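Local coordinates for protein pyridine nucleotide-disulphide oxidoreductase dimerisation region (Escherichia coli BL21, PDB 6KYY) that is an FAD-containing flavoprotein disulfide reductase, induced by hypochlorous acid, that probably helps the bacterium withstand reactive chlorine species, at residues K59-D64 / R73-K78; H63-H68 / A181-N186; E163-L168 / V250-I255; G177-S182 / S338-P343. All blocks are in the same frame, centred on the assembly; numbering follows the deposited sequence.

Contact 1: residues K59-D64 / R73-K78; sequences KTLVHD and RAIQRK. With FAD (flavin-adenine dinucleotide), chain N.
L61 and T60 of helix 55-65 meet A74, I75, R77 and K78 of helix 71-94 in a helical hairpin, the segment axes 9.2 Å apart and running in roughly opposite directions (143°). The close-packed side is apolar: L61 CD2 sits against A74 CB and I75 CD1, each 3.7 Å away, while its other branch, CD1, rests on the aliphatic stem of K78, whose ammonium goes on to L159 O. L61 and A74 are buried, with F187 and M183 also packing on L61. The other side, where H63 and R77 are partly exposed, is polar and faces the second subunit. There R77 puts CG anti to its backbone N (chi1 -168°) and bends at CD, bringing its guanidinium over T60 CG2; NH1 and NH2 bond to R376 O and V377 O of the second subunit. The loose element is H63, whose ND1 stays 4.1 Å from R77 NH2 without a bond. On the far side of helix 55-65, K59 NZ, also salt-bridged to E179, gives hydrogen bonds to FAD O4 (2.9 Å) and N5, which ties the hairpin to the flavin. On the polar flank R77 NE, with D64 OD2 in the guanidinium plane 3.0 Å away, reaches that oxygen from above the carboxylate plane.

Contact 2: residues H63-H68 / A181-N186; sequences HDAQQH and ASMFAN. With CU (copper (II) ion), chain Q.
A65 faces N186 where two helix ends pack, the C-terminal part of helix 55-65 against the last turn of helix 175-186, the first running on into a type I beta turn from A65 to H68. A65 CB points into the other helix and lies 3.3 Å from M183 O and 3.6 Å from N186 CB, while A65 O lies beside that same N186 CB. A65 O also accepts the turn's own bond from H68 N. M183 CG adds a looser apolar touch on A65 CB and carries its thioether on toward L61 and V62. Q66 starts away from the helix at CB, runs beside the N186 side chain and, extended beyond CG, bonds through NE2 to T342 OG1. H68 has a left-handed helical backbone conformation (phi 57°, psi 38°), and the end of its ring comes back toward N186. From H68 CB, with CG beside the backbone N (chi1 -49°), the side chain leads into a ring that has Q66 O above one face, offset toward the rim. ND1, at the edge, gives N186 O a weak hydrogen bond of 3.5 Å. CE1 lies 3.1 Å and CD2 3.8 Å from the copper ion, which is thus off the bisector of the two ring bonds at NE2. NE2 itself binds the copper ion, 2.5 Å away in the plane of the imidazole.

Contact 3: residues E163-L168 / V250-I255; sequences ELPGHL and VDALLI
H167 and L168 run parallel to D251 and A252 at the start of two neighbouring strands, with L168 paired to A252 at 5.1 Å between CA atoms, and H167 O takes D251 N at 2.8 Å and, weakly, A252 N. Strands 167-171 and 252-255 lie side by side in the five-stranded parallel sheet of a Rossmann-type domain, as in other pyridine nucleotide-disulfide oxidoreductases. D251 sits in a helical conformation just before strand 252-255, so two successive N-H groups turn to one carbonyl. Its CG lies beside the backbone N (chi1 -73°), which lets OD2 reach back and accept a weak, bent bond from H167 N (2.9 Å, 124°). The other oxygen, OD1, is held by Q238 NE2. Across the strands V250 CG1 stands over the centre of the H167 imidazole in a CH-pi contact, 3.6 Å from the centroid and 9° off the normal; the ring's NE2 bonds to T192 OG1 on the next strand. On one face of the sheet L168 CD2 packs on A252 CB (3.9 Å) and reaches toward L254 CB, beneath L158 of helix 155-158. P165 CB joins A252 CB from the preceding loop and also touches D251 CB. The carboxylate of D251 thus serves the backbone N-H of H167, while the imidazole is held by the V250 methyl over its face and T192 OG1 at NE2; with H167 ND1 5.8 Å from D251 OD2, any effect of the charge on the ring is probably indirect.

Contact 4: residues G177-S182 / S338-P343; sequences GVEFAS and SVFMTP
E179 brings its carboxylate to the edge of the F340 ring, OE1 lying in the ring plane and the two flat groups almost perpendicular, 89° apart. The two side chains lie side by side, pointing the same way; F340 CG, beside its own backbone N (chi1 -76°), turns the ring alongside the carboxylate. The ring also meets H407, with planes inclined at about 50°, touches FAD, and is packed by P434 of the second subunit. OE1 does more than border the ring: it accepts F340 N at 3.0 Å, the N-H arriving from above the carboxylate plane. OE2 belongs to K59, so each carboxylate oxygen has its own donor, and the bridge to a lysine probably keeps the buried group ionised. Nearer its backbone, E179 CG lies 3.3 Å from F340 O. Helix 175-186 begins within what is probably a Rossmann-type GxGxxG motif, whose last glycine, G177, lies in its first turn, whereas segment 338-343 leads out of strand 337-339 in the dimerisation domain, through an inverse gamma turn centred on F340. Beyond that turn M341 wedges between two successive turns of the helix. Its CG lies 3.3 Å from S182 OG, and the extended torsion about CB-CG carries SD to V178 CG1, 3.4 Å away. L216 of helix 206-218 packs on V178 and S182, and I212 on M341. T342 N passes S182 CB at 4.2 Å, ahead of the cis peptide bond preceding P343.

Overall arrangement
From the N terminus, contact 1 closes the short connection between helices 55-65 and 71-94. Contact 2 starts from the same stretch, sharing H63 and D64, and spans 112 residues to the end of helix 175-186. Contact 3 opens inside that span, at strand 167-171, and closes only at 250-255, so the two cross; F184 packs on L164 and P165 between them. Contact 4 begins where contact 2 ends, crosses contact 3, and carries the chain to the dimerisation domain. Helix 175-186 thus joins the cysteine-bearing region, the parallel sheet and the dimerisation domain, with a lysine-glutamate bridge linking contacts 1 and 4, and L254 and F180 linking contacts 3 and 4.

Contact 1: residues K59-D64 / R73-K78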
# COMPACT_ATOMS: atom_id res chain seq x y z
N LYS B 59 -2.62 12.40 9.20
CA LYS B 59 -3.04 11.20 8.49
C LYS B 59 -4.01 10.36 9.31
O LYS B 59 -4.87 9.68 8.74
CB LYS B 59 -1.82 10.36 8.10
CG LYS B 59 -1.17 10.75 6.76
CD LYS B 59 -1.04 12.26 6.60
CE LYS B 59 0.34 12.65 6.09
NZ LYS B 59 0.50 14.13 5.99
N THR B 60 -3.87 10.39 10.64
CA THR B 60 -4.85 9.74 11.51
C THR B 60 -6.25 10.27 11.24
O THR B 60 -7.21 9.50 11.18
CB THR B 60 -4.48 9.97 12.98
OG1 THR B 60 -3.14 9.52 13.23
CG2 THR B 60 -5.44 9.24 13.91
N LEU B 61 -6.37 11.58 11.05
CA LEU B 61 -7.68 12.18 10.78
C LEU B 61 -8.16 11.86 9.37
O LEU B 61 -9.35 11.63 9.15
CB LEU B 61 -7.62 13.68 11.02
CG LEU B 61 -7.68 14.09 12.49
CD1 LEU B 61 -6.84 15.33 12.75
CD2 LEU B 61 -9.12 14.31 12.94
N VAL B 62 -7.24 11.86 8.39
CA VAL B 62 -7.63 11.57 7.01
C VAL B 62 -8.18 10.15 6.91
O VAL B 62 -9.16 9.90 6.19
CB VAL B 62 -6.45 11.79 6.06
CG1 VAL B 62 -6.86 11.49 4.62
CG2 VAL B 62 -5.93 13.21 6.16
N HIS B 63 -7.57 9.20 7.63
CA HIS B 63 -8.08 7.83 7.61
C HIS B 63 -9.46 7.75 8.24
O HIS B 63 -10.32 6.99 7.78
CB HIS B 63 -7.11 6.90 8.33
CG HIS B 63 -7.54 5.47 8.35
ND1 HIS B 63 -8.29 4.94 9.38
CD2 HIS B 63 -7.35 4.47 7.47
CE1 HIS B 63 -8.53 3.66 9.14
NE2 HIS B 63 -7.97 3.35 7.98
N ASP B 64 -9.70 8.53 9.30
CA ASP B 64 -11.03 8.58 9.90
C ASP B 64 -11.99 9.39 9.03
O ASP B 64 -13.17 9.06 8.92
CB ASP B 64 -10.96 9.16 11.31
CG ASP B 64 -10.78 8.09 12.37
OD1 ASP B 64 -11.02 6.91 12.07
OD2 ASP B 64 -10.38 8.44 13.50
N ARG B 73 -14.88 12.42 17.58
CA ARG B 73 -14.35 11.08 17.84
C ARG B 73 -12.99 10.89 17.17
O ARG B 73 -12.09 10.26 17.75
CB ARG B 73 -15.34 10.02 17.34
CG ARG B 73 -16.70 10.07 18.00
CD ARG B 73 -16.85 8.99 19.05
NE ARG B 73 -18.20 8.41 19.06
CZ ARG B 73 -19.27 9.00 19.58
NH1 ARG B 73 -20.45 8.40 19.53
NH2 ARG B 73 -19.16 10.20 20.14
N ALA B 74 -12.82 11.44 15.97
CA ALA B 74 -11.54 11.33 15.28
C ALA B 74 -10.47 12.16 15.98
O ALA B 74 -9.31 11.74 16.07
CB ALA B 74 -11.68 11.76 13.82
N ILE B 75 -10.84 13.34 16.48
CA ILE B 75 -9.91 14.13 17.28
C ILE B 75 -9.55 13.39 18.56
O ILE B 75 -8.40 13.44 19.03
CB ILE B 75 -10.50 15.52 17.58
CG1 ILE B 75 -10.70 16.31 16.28
CG2 ILE B 75 -9.61 16.31 18.53
CD1 ILE B 75 -9.41 16.79 15.65
N GLN B 76 -10.51 12.67 19.13
CA GLN B 76 -10.24 11.86 20.31
C GLN B 76 -9.24 10.75 20.00
O GLN B 76 -8.30 10.51 20.77
CB GLN B 76 -11.54 11.28 20.87
CG GLN B 76 -11.37 10.46 22.13
CD GLN B 76 -10.95 11.30 23.32
OE1 GLN B 76 -11.13 12.52 23.34
NE2 GLN B 76 -10.39 10.65 24.34
N ARG B 77 -9.44 10.06 18.87
CA ARG B 77 -8.49 9.02 18.48
C ARG B 77 -7.16 9.63 18.06
O ARG B 77 -6.09 9.05 18.31
CB ARG B 77 -9.06 8.17 17.35
CG ARG B 77 -8.28 6.90 17.08
CD ARG B 77 -8.91 6.07 15.98
NE ARG B 77 -8.42 6.42 14.65
CZ ARG B 77 -7.27 5.98 14.14
NH1 ARG B 77 -6.50 5.15 14.83
NH2 ARG B 77 -6.90 6.35 12.92
N LYS B 78 -7.19 10.80 17.41
CA LYS B 78 -5.96 11.49 17.08
C LYS B 78 -5.14 11.78 18.33
O LYS B 78 -3.92 11.58 18.34
CB LYS B 78 -6.27 12.78 16.32
CG LYS B 78 -5.07 13.69 16.09
CD LYS B 78 -5.41 15.14 16.36
CE LYS B 78 -4.80 15.62 17.67
NZ LYS B 78 -5.33 16.94 18.09
PA FAD N . 11.34 18.54 13.63
O1A FAD N . 10.65 19.73 13.07
O2A FAD N . 10.58 17.21 13.50
O5B FAD N . 11.72 18.77 15.13
C5B FAD N . 11.80 20.11 15.68
C4B FAD N . 11.90 20.00 17.18
O4B FAD N . 12.91 20.91 17.68
C3B FAD N . 10.61 20.33 17.94
O3B FAD N . 10.37 19.37 18.96
C2B FAD N . 10.88 21.72 18.51
O2B FAD N . 10.18 21.94 19.73
C1B FAD N . 12.38 21.65 18.75
N9A FAD N . 13.04 22.95 18.79
C8A FAD N . 12.90 23.99 17.90
N7A FAD N . 13.63 25.04 18.19
C5A FAD N . 14.29 24.68 19.35
C6A FAD N . 15.21 25.36 20.17
N6A FAD N . 15.65 26.60 19.93
N1A FAD N . 15.68 24.71 21.26
C2A FAD N . 15.26 23.47 21.50
N3A FAD N . 14.39 22.73 20.81
C4A FAD N . 13.94 23.39 19.74
N1 FAD N . 6.73 14.97 6.06
C2 FAD N . 6.63 13.81 5.35
O2 FAD N . 7.62 13.15 5.02
N3 FAD N . 5.38 13.35 4.97
C4 FAD N . 4.17 13.97 5.23
O4 FAD N . 3.12 13.45 4.86
C4X FAD N . 4.29 15.20 5.99
N5 FAD N . 3.21 15.83 6.31
C5X FAD N . 3.33 17.01 7.04
C6 FAD N . 2.17 17.70 7.38
C7 FAD N . 2.24 18.89 8.11
C7M FAD N . 0.96 19.62 8.45
C8 FAD N . 3.49 19.39 8.51
C8M FAD N . 3.59 20.66 9.30
C9 FAD N . 4.64 18.69 8.17
C9A FAD N . 4.57 17.51 7.44
N10 FAD N . 5.72 16.78 7.09
C10 FAD N . 5.62 15.62 6.36
C1' FAD N . 7.06 17.25 7.47
C2' FAD N . 7.56 16.66 8.79
O2' FAD N . 6.73 17.08 9.87
C3' FAD N . 8.99 17.15 9.04
O3' FAD N . 9.65 17.33 7.79
C4' FAD N . 9.83 16.20 9.90
O4' FAD N . 9.33 16.21 11.24
C5' FAD N . 11.30 16.56 9.89
O5' FAD N . 11.55 17.56 10.90
P FAD N . 13.00 17.80 11.47
O1P FAD N . 13.73 16.45 11.61
O2P FAD N . 13.72 18.81 10.67
O3P FAD N . 12.75 18.35 12.94

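Contact 2: residues H63-H68 / A181-N186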
# COMPACT_ATOMS: atom_id res chain seq x y z
N HIS B 63 -7.57 9.20 7.63
CA HIS B 63 -8.08 7.83 7.61
C HIS B 63 -9.46 7.75 8.24
O HIS B 63 -10.32 6.99 7.78
CB HIS B 63 -7.11 6.90 8.33
CG HIS B 63 -7.54 5.47 8.35
ND1 HIS B 63 -8.29 4.94 9.38
CD2 HIS B 63 -7.35 4.47 7.47
CE1 HIS B 63 -8.53 3.66 9.14
NE2 HIS B 63 -7.97 3.35 7.98
N ASP B 64 -9.70 8.53 9.30
CA ASP B 64 -11.03 8.58 9.90
C ASP B 64 -11.99 9.39 9.03
O ASP B 64 -13.17 9.06 8.92
CB ASP B 64 -10.96 9.16 11.31
CG ASP B 64 -10.78 8.09 12.37
OD1 ASP B 64 -11.02 6.91 12.07
OD2 ASP B 64 -10.38 8.44 13.50
N ALA B 65 -11.49 10.46 8.41
CA ALA B 65 -12.33 11.28 7.55
C ALA B 65 -12.80 10.51 6.32
O ALA B 65 -13.90 10.76 5.81
CB ALA B 65 -11.59 12.55 7.12
N GLN B 66 -11.99 9.57 5.83
CA GLN B 66 -12.40 8.74 4.71
C GLN B 66 -13.56 7.82 5.07
O GLN B 66 -14.31 7.41 4.17
CB GLN B 66 -11.22 7.91 4.21
CG GLN B 66 -10.19 8.70 3.42
CD GLN B 66 -8.99 7.87 3.02
OE1 GLN B 66 -8.91 6.68 3.33
NE2 GLN B 66 -8.04 8.50 2.33
N GLN B 67 -13.73 7.50 6.35
CA GLN B 67 -14.84 6.68 6.82
C GLN B 67 -16.04 7.51 7.26
O GLN B 67 -17.00 6.94 7.80
CB GLN B 67 -14.37 5.78 7.96
CG GLN B 67 -13.70 4.49 7.51
CD GLN B 67 -12.99 3.78 8.65
OE1 GLN B 67 -12.74 4.36 9.70
NE2 GLN B 67 -12.67 2.50 8.44
N HIS B 68 -16.01 8.82 7.05
CA HIS B 68 -17.10 9.72 7.43
C HIS B 68 -17.41 9.62 8.92
O HIS B 68 -18.57 9.67 9.34
CB HIS B 68 -18.35 9.46 6.59
CG HIS B 68 -18.08 9.41 5.12
ND1 HIS B 68 -17.67 10.51 4.39
CD2 HIS B 68 -18.14 8.38 4.23
CE1 HIS B 68 -17.51 10.16 3.13
NE2 HIS B 68 -17.79 8.88 3.00
N ALA B 181 -7.83 20.24 2.75
CA ALA B 181 -9.07 20.44 2.00
C ALA B 181 -9.90 19.16 1.97
O ALA B 181 -11.08 19.16 2.32
CB ALA B 181 -8.76 20.93 0.59
N SER B 182 -9.28 18.05 1.55
CA SER B 182 -10.01 16.79 1.48
C SER B 182 -10.39 16.29 2.87
O SER B 182 -11.49 15.76 3.07
CB SER B 182 -9.17 15.73 0.76
OG SER B 182 -8.43 16.30 -0.30
N MET B 183 -9.49 16.46 3.85
CA MET B 183 -9.74 15.91 5.18
C MET B 183 -11.00 16.49 5.80
O MET B 183 -11.81 15.76 6.38
CB MET B 183 -8.53 16.16 6.08
CG MET B 183 -8.73 15.69 7.51
SD MET B 183 -7.86 16.71 8.72
CE MET B 183 -6.16 16.38 8.26
N PHE B 184 -11.17 17.81 5.71
CA PHE B 184 -12.34 18.44 6.31
C PHE B 184 -13.57 18.33 5.42
O PHE B 184 -14.69 18.23 5.93
CB PHE B 184 -12.04 19.90 6.65
CG PHE B 184 -11.26 20.07 7.93
CD1 PHE B 184 -9.91 19.78 7.98
CD2 PHE B 184 -11.89 20.50 9.08
CE1 PHE B 184 -9.19 19.93 9.15
CE2 PHE B 184 -11.18 20.65 10.26
CZ PHE B 184 -9.83 20.37 10.29
N ALA B 185 -13.39 18.34 4.09
CA ALA B 185 -14.51 18.10 3.20
C ALA B 185 -15.00 16.66 3.31
O ALA B 185 -16.17 16.37 3.02
CB ALA B 185 -14.13 18.42 1.76
N ASN B 186 -14.13 15.74 3.73
CA ASN B 186 -14.56 14.38 4.01
C ASN B 186 -15.39 14.33 5.29
O ASN B 186 -16.35 13.55 5.39
CB ASN B 186 -13.35 13.45 4.13
CG ASN B 186 -12.95 12.86 2.80
OD1 ASN B 186 -13.73 12.83 1.84
ND2 ASN B 186 -11.72 12.37 2.72
CU CU Q . -17.11 8.38 0.60

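Contact 3: residues E163-L168 / V250-I255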
# COMPACT_ATOMS: atom_id res chain seq x y z
N GLU B 163 -14.82 21.70 17.54
CA GLU B 163 -16.06 21.53 16.79
C GLU B 163 -15.74 21.59 15.31
O GLU B 163 -14.86 22.35 14.89
CB GLU B 163 -17.07 22.62 17.17
CG GLU B 163 -18.36 22.63 16.36
CD GLU B 163 -19.42 23.52 16.98
OE1 GLU B 163 -19.87 23.22 18.11
OE2 GLU B 163 -19.79 24.53 16.35
N LEU B 164 -16.43 20.78 14.52
CA LEU B 164 -16.22 20.81 13.07
C LEU B 164 -16.81 22.09 12.50
O LEU B 164 -18.02 22.31 12.61
CB LEU B 164 -16.84 19.60 12.40
CG LEU B 164 -16.48 19.52 10.91
CD1 LEU B 164 -15.19 18.74 10.73
CD2 LEU B 164 -17.61 18.92 10.08
N PRO B 165 -16.01 22.95 11.87
CA PRO B 165 -16.56 24.19 11.30
C PRO B 165 -17.36 23.90 10.04
O PRO B 165 -16.92 23.13 9.17
CB PRO B 165 -15.31 25.03 11.00
CG PRO B 165 -14.23 24.02 10.79
CD PRO B 165 -14.55 22.84 11.67
N GLY B 166 -18.54 24.51 9.95
CA GLY B 166 -19.39 24.29 8.78
C GLY B 166 -18.77 24.79 7.49
O GLY B 166 -19.08 24.28 6.41
N HIS B 167 -17.88 25.78 7.58
CA HIS B 167 -17.18 26.31 6.42
C HIS B 167 -15.75 26.63 6.82
O HIS B 167 -15.52 27.50 7.66
CB HIS B 167 -17.88 27.56 5.87
CG HIS B 167 -17.34 28.03 4.56
ND1 HIS B 167 -17.82 29.15 3.91
CD2 HIS B 167 -16.36 27.53 3.77
CE1 HIS B 167 -17.16 29.32 2.78
NE2 HIS B 167 -16.26 28.35 2.67
N LEU B 168 -14.80 25.92 6.21
CA LEU B 168 -13.38 26.05 6.53
C LEU B 168 -12.68 26.75 5.38
O LEU B 168 -12.75 26.29 4.23
CB LEU B 168 -12.76 24.68 6.80
CG LEU B 168 -11.31 24.56 7.26
CD1 LEU B 168 -10.38 24.42 6.06
CD2 LEU B 168 -10.89 25.73 8.14
N VAL B 250 -15.96 32.76 6.49
CA VAL B 250 -15.83 31.35 6.83
C VAL B 250 -15.86 31.19 8.34
O VAL B 250 -15.69 32.15 9.10
CB VAL B 250 -14.53 30.73 6.26
CG1 VAL B 250 -14.52 30.81 4.74
CG2 VAL B 250 -13.31 31.42 6.84
N ASP B 251 -16.09 29.95 8.78
CA ASP B 251 -16.14 29.67 10.22
C ASP B 251 -14.75 29.63 10.84
O ASP B 251 -14.55 30.10 11.96
CB ASP B 251 -16.88 28.35 10.47
CG ASP B 251 -18.37 28.47 10.25
OD1 ASP B 251 -19.01 29.33 10.90
OD2 ASP B 251 -18.92 27.70 9.42
N ALA B 252 -13.78 29.06 10.12
CA ALA B 252 -12.40 29.01 10.58
C ALA B 252 -11.48 29.24 9.39
O ALA B 252 -11.79 28.86 8.26
CB ALA B 252 -12.07 27.67 11.26
N LEU B 253 -10.34 29.88 9.66
CA LEU B 253 -9.38 30.23 8.62
C LEU B 253 -8.04 29.58 8.95
O LEU B 253 -7.44 29.86 9.99
CB LEU B 253 -9.22 31.75 8.50
CG LEU B 253 -8.38 32.21 7.31
CD1 LEU B 253 -9.18 32.11 6.02
CD2 LEU B 253 -7.88 33.63 7.53
N LEU B 254 -7.57 28.72 8.05
CA LEU B 254 -6.32 28.00 8.23
C LEU B 254 -5.24 28.60 7.34
O LEU B 254 -5.45 28.76 6.13
CB LEU B 254 -6.50 26.51 7.91
CG LEU B 254 -5.20 25.72 7.73
CD1 LEU B 254 -4.62 25.37 9.09
CD2 LEU B 254 -5.43 24.47 6.90
N ILE B 255 -4.10 28.93 7.93
CA ILE B 255 -2.95 29.45 7.19
C ILE B 255 -2.11 28.26 6.74
O ILE B 255 -1.48 27.58 7.55
CB ILE B 255 -2.12 30.42 8.04
CG1 ILE B 255 -3.02 31.39 8.80
CG2 ILE B 255 -1.14 31.18 7.15
CD1 ILE B 255 -2.30 32.11 9.93

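Contact 4: residues G177-S182 / S338-P343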
# COMPACT_ATOMS: atom_id res chain seq x y z
N GLY B 177 -2.22 22.50 2.43
CA GLY B 177 -3.57 23.01 2.37
C GLY B 177 -4.53 22.08 1.65
O GLY B 177 -5.64 21.83 2.12
N VAL B 178 -4.10 21.54 0.51
CA VAL B 178 -4.94 20.59 -0.23
C VAL B 178 -5.19 19.34 0.61
O VAL B 178 -6.28 18.76 0.59
CB VAL B 178 -4.29 20.25 -1.58
CG1 VAL B 178 -5.09 19.20 -2.31
CG2 VAL B 178 -4.17 21.51 -2.44
N GLU B 179 -4.17 18.91 1.37
CA GLU B 179 -4.35 17.81 2.31
C GLU B 179 -5.48 18.11 3.29
O GLU B 179 -6.34 17.26 3.54
CB GLU B 179 -3.04 17.55 3.05
CG GLU B 179 -2.76 16.10 3.37
CD GLU B 179 -1.28 15.85 3.62
OE1 GLU B 179 -0.55 15.59 2.64
OE2 GLU B 179 -0.85 15.92 4.79
N PHE B 180 -5.48 19.32 3.85
CA PHE B 180 -6.54 19.72 4.77
C PHE B 180 -7.87 19.95 4.05
O PHE B 180 -8.92 19.87 4.69
CB PHE B 180 -6.13 20.98 5.52
CG PHE B 180 -5.34 20.71 6.77
CD1 PHE B 180 -5.96 20.22 7.90
CD2 PHE B 180 -3.97 20.93 6.80
CE1 PHE B 180 -5.24 19.96 9.05
CE2 PHE B 180 -3.24 20.68 7.95
CZ PHE B 180 -3.88 20.19 9.07
N ALA B 181 -7.83 20.24 2.75
CA ALA B 181 -9.07 20.44 2.00
C ALA B 181 -9.90 19.16 1.97
O ALA B 181 -11.08 19.16 2.32
CB ALA B 181 -8.76 20.93 0.59
N SER B 182 -9.28 18.05 1.55
CA SER B 182 -10.01 16.79 1.48
C SER B 182 -10.39 16.29 2.87
O SER B 182 -11.49 15.76 3.07
CB SER B 182 -9.17 15.73 0.76
OG SER B 182 -8.43 16.30 -0.30
N SER B 338 4.33 12.49 -1.68
CA SER B 338 2.92 12.12 -1.77
C SER B 338 2.05 13.19 -1.12
O SER B 338 2.39 13.73 -0.07
CB SER B 338 2.66 10.76 -1.11
OG SER B 338 3.72 9.85 -1.37
N VAL B 339 0.91 13.47 -1.76
CA VAL B 339 -0.09 14.41 -1.26
C VAL B 339 -1.25 13.58 -0.74
O VAL B 339 -1.95 12.92 -1.52
CB VAL B 339 -0.54 15.38 -2.35
CG1 VAL B 339 -1.42 16.48 -1.76
CG2 VAL B 339 0.66 15.96 -3.07
N PHE B 340 -1.48 13.62 0.57
CA PHE B 340 -2.39 12.68 1.22
C PHE B 340 -3.82 13.21 1.20
O PHE B 340 -4.42 13.55 2.22
CB PHE B 340 -1.91 12.37 2.63
CG PHE B 340 -0.74 11.44 2.67
CD1 PHE B 340 0.55 11.92 2.50
CD2 PHE B 340 -0.93 10.08 2.86
CE1 PHE B 340 1.63 11.06 2.53
CE2 PHE B 340 0.14 9.22 2.89
CZ PHE B 340 1.43 9.71 2.72
N MET B 341 -4.38 13.25 -0.01
CA MET B 341 -5.80 13.48 -0.19
C MET B 341 -6.56 12.17 -0.14
O MET B 341 -6.14 11.20 0.50
CB MET B 341 -6.10 14.16 -1.53
CG MET B 341 -5.54 15.55 -1.72
SD MET B 341 -6.01 16.08 -3.37
CE MET B 341 -5.30 14.76 -4.35
N THR B 342 -7.69 12.14 -0.85
CA THR B 342 -8.44 10.91 -1.09
C THR B 342 -8.99 11.01 -2.51
O THR B 342 -9.97 11.73 -2.75
CB THR B 342 -9.57 10.71 -0.08
OG1 THR B 342 -9.03 10.70 1.24
CG2 THR B 342 -10.29 9.39 -0.34
N PRO B 343 -8.37 10.33 -3.49
CA PRO B 343 -7.20 9.45 -3.33
C PRO B 343 -5.87 10.22 -3.32
O PRO B 343 -5.78 11.28 -3.93
CB PRO B 343 -7.29 8.54 -4.55
CG PRO B 343 -7.92 9.41 -5.60
CD PRO B 343 -8.83 10.37 -4.88